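Local coordinates for conserved domain protein (Bacillus anthracis, PDB 3FBQ) that is of unknown function but folds largely into antiparallel beta-sheets, with sequence regions related to the E-set (immunoglobulin-like) families, at residues R35-V40 against G135-A140. Residues are numbered along the deposited sequence; the frame is centred on the assembly and turned at random.
Sequences RESNGV and GHWNFA
Trp137 pushes the edge of its indole into the type I' turn that runs from Ser37 to Val40, and this is the tight, buried end of the contact. With CG beside its own backbone N (chi1 -62°), the ring leans across to the turn, where Trp137 NE1 donates to Val40 O at 2.8 Å. Ser37 N reaches the same oxygen from the opposite face of its carbonyl plane, which ties the indole to a bond that closes the turn. Ser37 CB lies over one face of the ring, and Ser37 OG hydrogen-bonds His136 O at 3.2 Å. Val40 CB packs on Trp137 CZ2 at 3.8 Å.

The other end is less buried: Arg35 is partly exposed, and a water links its NH2 to Ala140 N. Arg35 bends at chi2 and chi3, bringing NE to Asn138 O at 2.9 Å, while the guanidinium lies nearly parallel to the Phe139 ring, their planes 16° apart, with Phe139 CD1 over the centre of the guanidinium. Strands 29-37 and 131-144 belong to different sheets of this chain; Arg35, Glu36, Gly135 and His136 pair antiparallel with the second subunit. No backbone-to-backbone bond crosses between the segments; side-chain donors on main-chain carbonyls carry the polar link instead.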
ATOM      1  N   ARG A  35     -11.596 -11.603 -10.250  1.00 30.40           N
ATOM      2  CA  ARG A  35     -11.701 -11.577  -8.805  1.00 30.72           C
ATOM      3  C   ARG A  35     -12.746 -10.569  -8.352  1.00 30.36           C
ATOM      4  O   ARG A  35     -12.778  -9.451  -8.847  1.00 30.22           O
ATOM      5  CB  ARG A  35     -10.355 -11.201  -8.182  1.00 31.14           C
ATOM      6  CG  ARG A  35      -9.616 -12.389  -7.547  1.00 33.57           C
ATOM      7  CD  ARG A  35      -9.724 -13.600  -8.436  1.00 36.86           C
ATOM      8  NE  ARG A  35      -8.477 -14.334  -8.523  1.00 36.60           N
ATOM      9  CZ  ARG A  35      -8.213 -15.282  -9.415  1.00 35.65           C
ATOM     10  NH1 ARG A  35      -9.098 -15.630 -10.354  1.00 36.05           N
ATOM     11  NH2 ARG A  35      -7.039 -15.877  -9.348  1.00 33.02           N
ATOM     12  N   GLU A  36     -13.621 -10.960  -7.424  1.00 30.71           N
ATOM     13  CA  GLU A  36     -14.632 -10.020  -6.928  1.00 31.10           C
ATOM     14  C   GLU A  36     -14.923  -9.934  -5.428  1.00 29.94           C
ATOM     15  O   GLU A  36     -15.434 -10.882  -4.867  1.00 30.70           O
ATOM     16  CB  GLU A  36     -15.949 -10.260  -7.639  1.00 32.06           C
ATOM     17  CG  GLU A  36     -16.702  -8.970  -7.664  1.00 37.21           C
ATOM     18  CD  GLU A  36     -18.052  -9.091  -8.214  1.00 43.55           C
ATOM     19  OE1 GLU A  36     -18.951  -8.482  -7.594  1.00 47.25           O
ATOM     20  OE2 GLU A  36     -18.221  -9.779  -9.250  1.00 48.98           O
ATOM     21  N   SER A  37     -14.655  -8.791  -4.798  1.00 28.71           N
ATOM     22  CA  SER A  37     -15.041  -8.545  -3.400  1.00 27.54           C
ATOM     23  C   SER A  37     -15.614  -7.148  -3.341  1.00 27.16           C
ATOM     24  O   SER A  37     -15.282  -6.309  -4.180  1.00 27.42           O
ATOM     25  CB  SER A  37     -13.855  -8.608  -2.427  1.00 27.77           C
ATOM     26  OG  SER A  37     -12.903  -9.591  -2.740  1.00 27.79           O
ATOM     27  N   ASN A  38     -16.482  -6.908  -2.367  1.00 26.12           N
ATOM     28  CA  ASN A  38     -16.903  -5.574  -1.998  1.00 26.36           C
ATOM     29  C   ASN A  38     -17.473  -4.683  -3.026  1.00 25.56           C
ATOM     30  O   ASN A  38     -17.204  -3.480  -2.984  1.00 25.87           O
ATOM     31  CB  ASN A  38     -15.742  -4.788  -1.491  1.00 27.58           C
ATOM     32  CG  ASN A  38     -15.626  -4.851  -0.042  1.00 32.73           C
ATOM     33  OD1 ASN A  38     -14.849  -5.679   0.459  1.00 40.32           O
ATOM     34  ND2 ASN A  38     -16.413  -4.020   0.683  1.00 33.37           N
ATOM     35  N   GLY A  39     -18.254  -5.228  -3.928  1.00 24.71           N
ATOM     36  CA  GLY A  39     -18.781  -4.446  -5.008  1.00 25.03           C
ATOM     37  C   GLY A  39     -17.820  -4.183  -6.149  1.00 25.87           C
ATOM     38  O   GLY A  39     -18.207  -3.516  -7.121  1.00 27.01           O
ATOM     39  N   VAL A  40     -16.584  -4.698  -6.057  1.00 24.65           N
ATOM     40  CA  VAL A  40     -15.580  -4.462  -7.075  1.00 24.12           C
ATOM     41  C   VAL A  40     -15.050  -5.758  -7.796  1.00 23.93           C
ATOM     42  O   VAL A  40     -14.384  -6.621  -7.209  1.00 22.67           O
ATOM     43  CB  VAL A  40     -14.388  -3.604  -6.445  1.00 25.50           C
ATOM     44  CG1 VAL A  40     -13.348  -3.141  -7.495  1.00 21.59           C
ATOM     45  CG2 VAL A  40     -14.941  -2.412  -5.675  1.00 24.59           C
ATOM     46  N   GLY A 135     -10.183  -4.235   0.701  1.00 33.34           N
ATOM     47  CA  GLY A 135     -10.386  -5.658   0.518  1.00 32.12           C
ATOM     48  C   GLY A 135      -9.140  -6.277  -0.057  1.00 32.29           C
ATOM     49  O   GLY A 135      -8.054  -5.691  -0.034  1.00 32.75           O
ATOM     50  N   HIS A 136      -9.315  -7.462  -0.611  1.00 32.23           N
ATOM     51  CA  HIS A 136      -8.255  -8.198  -1.276  1.00 31.90           C
ATOM     52  C   HIS A 136      -8.710  -8.668  -2.666  1.00 31.01           C
ATOM     53  O   HIS A 136      -9.759  -9.306  -2.799  1.00 32.63           O
ATOM     54  CB  HIS A 136      -7.951  -9.441  -0.458  1.00 31.10           C
ATOM     55  CG  HIS A 136      -6.864  -9.253   0.532  1.00 35.07           C
ATOM     56  ND1 HIS A 136      -6.942  -9.734   1.829  1.00 37.85           N
ATOM     57  CD2 HIS A 136      -5.671  -8.623   0.434  1.00 37.79           C
ATOM     58  CE1 HIS A 136      -5.827  -9.449   2.471  1.00 36.34           C
ATOM     59  NE2 HIS A 136      -5.039  -8.769   1.650  1.00 40.18           N
ATOM     60  N   TRP A 137      -7.910  -8.451  -3.681  1.00 29.36           N
ATOM     61  CA  TRP A 137      -8.190  -9.031  -4.963  1.00 28.69           C
ATOM     62  C   TRP A 137      -6.837  -9.476  -5.405  1.00 29.41           C
ATOM     63  O   TRP A 137      -5.953  -8.659  -5.488  1.00 31.38           O
ATOM     64  CB  TRP A 137      -8.696  -7.964  -5.905  1.00 28.19           C
ATOM     65  CG  TRP A 137     -10.015  -7.268  -5.521  1.00 26.89           C
ATOM     66  CD1 TRP A 137     -11.225  -7.503  -6.058  1.00 24.19           C
ATOM     67  CD2 TRP A 137     -10.213  -6.206  -4.533  1.00 26.96           C
ATOM     68  NE1 TRP A 137     -12.187  -6.686  -5.471  1.00 27.07           N
ATOM     69  CE2 TRP A 137     -11.589  -5.879  -4.544  1.00 26.72           C
ATOM     70  CE3 TRP A 137      -9.368  -5.541  -3.625  1.00 23.08           C
ATOM     71  CZ2 TRP A 137     -12.134  -4.898  -3.701  1.00 26.90           C
ATOM     72  CZ3 TRP A 137      -9.896  -4.581  -2.798  1.00 22.66           C
ATOM     73  CH2 TRP A 137     -11.265  -4.257  -2.831  1.00 24.49           C
ATOM     74  N   ASN A 138      -6.636 -10.766  -5.633  1.00 29.85           N
ATOM     75  CA  ASN A 138      -5.307 -11.325  -5.849  1.00 30.41           C
ATOM     76  C   ASN A 138      -5.273 -12.193  -7.074  1.00 30.57           C
ATOM     77  O   ASN A 138      -6.209 -12.959  -7.304  1.00 32.85           O
ATOM     78  CB  ASN A 138      -4.898 -12.165  -4.650  1.00 30.12           C
ATOM     79  CG  ASN A 138      -4.941 -11.374  -3.357  1.00 35.04           C
ATOM     80  OD1 ASN A 138      -5.178 -11.942  -2.304  1.00 39.80           O
ATOM     81  ND2 ASN A 138      -4.791 -10.036  -3.435  1.00 38.17           N
ATOM     82  N   PHE A 139      -4.211 -12.092  -7.872  1.00 29.57           N
ATOM     83  CA  PHE A 139      -3.954 -13.080  -8.899  1.00 27.69           C
ATOM     84  C   PHE A 139      -2.522 -13.495  -8.729  1.00 28.01           C
ATOM     85  O   PHE A 139      -1.627 -12.654  -8.576  1.00 27.66           O
ATOM     86  CB  PHE A 139      -4.189 -12.544 -10.322  1.00 27.83           C
ATOM     87  CG  PHE A 139      -5.486 -11.761 -10.506  1.00 26.26           C
ATOM     88  CD1 PHE A 139      -6.493 -12.253 -11.299  1.00 25.22           C
ATOM     89  CD2 PHE A 139      -5.676 -10.516  -9.896  1.00 26.06           C
ATOM     90  CE1 PHE A 139      -7.701 -11.522 -11.478  1.00 26.37           C
ATOM     91  CE2 PHE A 139      -6.870  -9.798 -10.039  1.00 25.91           C
ATOM     92  CZ  PHE A 139      -7.881 -10.281 -10.843  1.00 24.87           C
ATOM     93  N   ALA A 140      -2.319 -14.819  -8.747  1.00 28.58           N
ATOM     94  CA  ALA A 140      -0.992 -15.455  -8.695  1.00 27.85           C
ATOM     95  C   ALA A 140      -0.833 -16.305  -9.952  1.00 28.00           C
ATOM     96  O   ALA A 140      -1.478 -17.326 -10.083  1.00 28.60           O
ATOM     97  CB  ALA A 140      -0.906 -16.342  -7.475  1.00 25.77           C
TER
HETATM   98  O   HOH W   1      -4.789 -16.320  -7.655  1.00 18.76           O